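Side-chain contact in beta-galactosidase (Bacillus circulans, PDB 4MAD), which probably hydrolyses terminal non-reducing beta-D-galactose residues from beta-D-galactosides, as a member of glycoside hydrolase family 35: residues Pro45-Asp50 and Thr558-Ala563. Sequence-based numbering, arbitrary orientation.
Sequences PEYWED and TLYVPA
Y47 reaches across to Y560 and A563, and this small contact illustrates how one aromatic side chain can bridge two domains. The hydroxyl of Y560 meets the Y47 ring at its edge, near the ring plane, with OH of Y560 3.6 Å from CE2 of Y47 and 3.8 Å from CD2. No hydrogen bond joins the two tyrosines. Because the Y560 ring is carried anti to the main-chain N (chi1 164°), its side chain extends from strand 558-561 toward Y47, and the two side chains run at a slant to one another. Further out, the hydroxyl of Y47 lies 3.5 Å from CB of A563, while CB of P562 makes a looser apolar approach to CE2 of Y47 at 4.3 Å. The polar end of Y47 is satisfied by D527, whose OD1 also accepts the backbone N-H of A563; a single carboxylate oxygen thus ties the tyrosine and the backbone of A563 together. Losing the ring and hydroxyl to an alanine here is likely to open a gap beside Y560 and A563 and leave D527 without that partner. Burying 118 Å² in all, the contact is plain interdomain packing away from the predicted catalytic residues: segment 45-50, which runs into helix 48-58 after the first strand of the (beta/alpha)8 barrel, meets edge strand 558-561 and the residues just beyond it, in the antiparallel sheet of the galactose-binding domain.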
ATOM      1  N   PRO A  45     -12.022  -9.974  -0.508  1.00 19.13           N
ATOM      2  CA  PRO A  45     -12.193 -11.204   0.257  1.00 19.55           C
ATOM      3  C   PRO A  45     -12.825 -12.363  -0.498  1.00 18.05           C
ATOM      4  O   PRO A  45     -12.518 -13.490  -0.265  1.00 19.36           O
ATOM      5  CB  PRO A  45     -13.069 -10.786   1.429  1.00 20.93           C
ATOM      6  CG  PRO A  45     -13.367  -9.445   1.257  1.00 21.02           C
ATOM      7  CD  PRO A  45     -12.564  -8.838   0.216  1.00 18.89           C
ATOM      8  N   GLU A  46     -13.653 -12.050  -1.462  1.00 18.55           N
ATOM      9  CA  GLU A  46     -14.346 -13.055  -2.246  1.00 21.11           C
ATOM     10  C   GLU A  46     -13.340 -13.969  -2.939  1.00 21.25           C
ATOM     11  O   GLU A  46     -13.623 -15.083  -3.205  1.00 17.50           O
ATOM     12  CB  GLU A  46     -15.243 -12.374  -3.257  1.00 22.14           C
ATOM     13  CG  GLU A  46     -16.411 -11.730  -2.608  1.00 25.51           C
ATOM     14  CD  GLU A  46     -16.166 -10.334  -2.092  1.00 31.83           C
ATOM     15  OE1 GLU A  46     -15.144  -9.761  -2.365  1.00 21.42           O
ATOM     16  OE2 GLU A  46     -17.073  -9.818  -1.467  1.00 29.10           O
ATOM     17  N   TYR A  47     -12.167 -13.392  -3.216  1.00 19.72           N
ATOM     18  CA  TYR A  47     -11.093 -14.049  -3.931  1.00 16.73           C
ATOM     19  C   TYR A  47      -9.951 -14.661  -3.087  1.00 17.71           C
ATOM     20  O   TYR A  47      -9.082 -15.301  -3.609  1.00 18.27           O
ATOM     21  CB  TYR A  47     -10.537 -13.119  -5.010  1.00 18.38           C
ATOM     22  CG  TYR A  47     -11.425 -12.832  -6.201  1.00 18.12           C
ATOM     23  CD1 TYR A  47     -12.391 -13.723  -6.611  1.00 18.74           C
ATOM     24  CD2 TYR A  47     -11.243 -11.709  -6.957  1.00 17.63           C
ATOM     25  CE1 TYR A  47     -13.155 -13.471  -7.685  1.00 19.93           C
ATOM     26  CE2 TYR A  47     -12.001 -11.466  -8.045  1.00 20.87           C
ATOM     27  CZ  TYR A  47     -12.972 -12.340  -8.406  1.00 19.93           C
ATOM     28  OH  TYR A  47     -13.747 -12.157  -9.509  1.00 18.43           O
ATOM     29  N   TRP A  48     -10.022 -14.521  -1.778  1.00 17.03           N
ATOM     30  CA  TRP A  48      -8.938 -15.012  -0.972  1.00 15.62           C
ATOM     31  C   TRP A  48      -8.749 -16.527  -1.163  1.00 18.43           C
ATOM     32  O   TRP A  48      -7.669 -17.006  -1.299  1.00 17.26           O
ATOM     33  CB  TRP A  48      -9.160 -14.674   0.505  1.00 14.14           C
ATOM     34  CG  TRP A  48      -8.982 -13.275   0.893  1.00 16.26           C
ATOM     35  CD1 TRP A  48      -8.311 -12.300   0.221  1.00 16.96           C
ATOM     36  CD2 TRP A  48      -9.453 -12.657   2.086  1.00 16.86           C
ATOM     37  NE1 TRP A  48      -8.335 -11.147   0.902  1.00 14.61           N
ATOM     38  CE2 TRP A  48      -9.035 -11.327   2.058  1.00 17.66           C
ATOM     39  CE3 TRP A  48     -10.168 -13.106   3.188  1.00 18.71           C
ATOM     40  CZ2 TRP A  48      -9.329 -10.440   3.076  1.00 18.69           C
ATOM     41  CZ3 TRP A  48     -10.459 -12.238   4.173  1.00 16.39           C
ATOM     42  CH2 TRP A  48     -10.045 -10.917   4.124  1.00 16.85           C
ATOM     43  N   GLU A  49      -9.828 -17.271  -1.194  1.00 19.33           N
ATOM     44  CA  GLU A  49      -9.679 -18.705  -1.356  1.00 19.85           C
ATOM     45  C   GLU A  49      -9.044 -19.054  -2.682  1.00 17.13           C
ATOM     46  O   GLU A  49      -8.232 -19.906  -2.770  1.00 20.42           O
ATOM     47  CB  GLU A  49     -11.013 -19.409  -1.213  1.00 19.84           C
ATOM     48  CG  GLU A  49     -10.886 -20.925  -1.329  1.00 22.93           C
ATOM     49  CD  GLU A  49     -12.035 -21.678  -0.711  1.00 35.74           C
ATOM     50  OE1 GLU A  49     -13.076 -21.149  -0.467  1.00 37.78           O
ATOM     51  OE2 GLU A  49     -11.889 -22.845  -0.487  1.00 40.33           O
ATOM     52  N   ASP A  50      -9.419 -18.348  -3.711  1.00 20.54           N
ATOM     53  CA  ASP A  50      -8.904 -18.657  -5.017  1.00 21.81           C
ATOM     54  C   ASP A  50      -7.397 -18.505  -5.011  1.00 20.13           C
ATOM     55  O   ASP A  50      -6.698 -19.356  -5.460  1.00 17.10           O
ATOM     56  CB  ASP A  50      -9.469 -17.693  -6.041  1.00 22.49           C
ATOM     57  CG  ASP A  50      -8.898 -17.916  -7.431  1.00 26.76           C
ATOM     58  OD1 ASP A  50      -9.284 -18.875  -8.065  1.00 19.03           O
ATOM     59  OD2 ASP A  50      -8.042 -17.157  -7.873  1.00 19.71           O
ATOM     60  N   THR A 558      -4.277   0.875 -16.949  1.00 16.34           N
ATOM     61  CA  THR A 558      -5.594   0.305 -16.677  1.00 15.88           C
ATOM     62  C   THR A 558      -5.763   0.116 -15.200  1.00 18.53           C
ATOM     63  O   THR A 558      -4.798  -0.037 -14.529  1.00 19.72           O
ATOM     64  CB  THR A 558      -5.790  -1.065 -17.285  1.00 16.92           C
ATOM     65  OG1 THR A 558      -4.697  -1.903 -16.956  1.00 19.69           O
ATOM     66  CG2 THR A 558      -5.921  -0.999 -18.748  1.00 16.09           C
ATOM     67  N   LEU A 559      -6.996   0.142 -14.741  1.00 17.19           N
ATOM     68  CA  LEU A 559      -7.336  -0.166 -13.385  1.00 16.48           C
ATOM     69  C   LEU A 559      -8.160  -1.451 -13.354  1.00 16.71           C
ATOM     70  O   LEU A 559      -9.112  -1.515 -13.988  1.00 17.17           O
ATOM     71  CB  LEU A 559      -8.145   0.951 -12.700  1.00 15.47           C
ATOM     72  CG  LEU A 559      -7.439   2.207 -12.219  1.00 19.38           C
ATOM     73  CD1 LEU A 559      -8.352   3.320 -11.716  1.00 17.15           C
ATOM     74  CD2 LEU A 559      -6.367   1.909 -11.275  1.00 21.33           C
ATOM     75  N   TYR A 560      -7.754  -2.389 -12.531  1.00 15.73           N
ATOM     76  CA  TYR A 560      -8.453  -3.634 -12.331  1.00 15.42           C
ATOM     77  C   TYR A 560      -9.714  -3.412 -11.561  1.00 16.40           C
ATOM     78  O   TYR A 560      -9.717  -2.798 -10.566  1.00 17.78           O
ATOM     79  CB  TYR A 560      -7.534  -4.638 -11.652  1.00 14.68           C
ATOM     80  CG  TYR A 560      -8.094  -5.880 -11.010  1.00 15.31           C
ATOM     81  CD1 TYR A 560      -8.838  -6.778 -11.700  1.00 19.32           C
ATOM     82  CD2 TYR A 560      -7.810  -6.157  -9.723  1.00 22.10           C
ATOM     83  CE1 TYR A 560      -9.294  -7.872 -11.117  1.00 18.10           C
ATOM     84  CE2 TYR A 560      -8.273  -7.238  -9.119  1.00 21.62           C
ATOM     85  CZ  TYR A 560      -9.016  -8.114  -9.830  1.00 25.09           C
ATOM     86  OH  TYR A 560      -9.471  -9.197  -9.209  1.00 28.44           O
ATOM     87  N   VAL A 561     -10.771  -3.983 -12.092  1.00 16.31           N
ATOM     88  CA  VAL A 561     -12.043  -4.038 -11.467  1.00 17.49           C
ATOM     89  C   VAL A 561     -12.426  -5.476 -11.103  1.00 16.27           C
ATOM     90  O   VAL A 561     -12.824  -6.206 -11.927  1.00 17.53           O
ATOM     91  CB  VAL A 561     -13.106  -3.516 -12.419  1.00 16.32           C
ATOM     92  CG1 VAL A 561     -14.422  -3.448 -11.751  1.00 17.86           C
ATOM     93  CG2 VAL A 561     -12.726  -2.234 -13.020  1.00 20.39           C
ATOM     94  N   PRO A 562     -12.335  -5.841  -9.857  1.00 18.79           N
ATOM     95  CA  PRO A 562     -12.778  -7.147  -9.431  1.00 19.41           C
ATOM     96  C   PRO A 562     -14.281  -7.332  -9.636  1.00 20.99           C
ATOM     97  O   PRO A 562     -15.024  -6.453  -9.376  1.00 19.70           O
ATOM     98  CB  PRO A 562     -12.467  -7.145  -7.935  1.00 21.34           C
ATOM     99  CG  PRO A 562     -11.500  -6.140  -7.757  1.00 21.43           C
ATOM    100  CD  PRO A 562     -11.754  -5.105  -8.746  1.00 16.43           C
ATOM    101  N   ALA A 563     -14.698  -8.528  -9.989  1.00 19.36           N
ATOM    102  CA  ALA A 563     -16.097  -8.727 -10.265  1.00 21.42           C
ATOM    103  C   ALA A 563     -17.013  -8.339  -9.101  1.00 20.08           C
ATOM    104  O   ALA A 563     -18.088  -7.860  -9.330  1.00 22.84           O
ATOM    105  CB  ALA A 563     -16.336 -10.113 -10.645  1.00 19.13           C
TER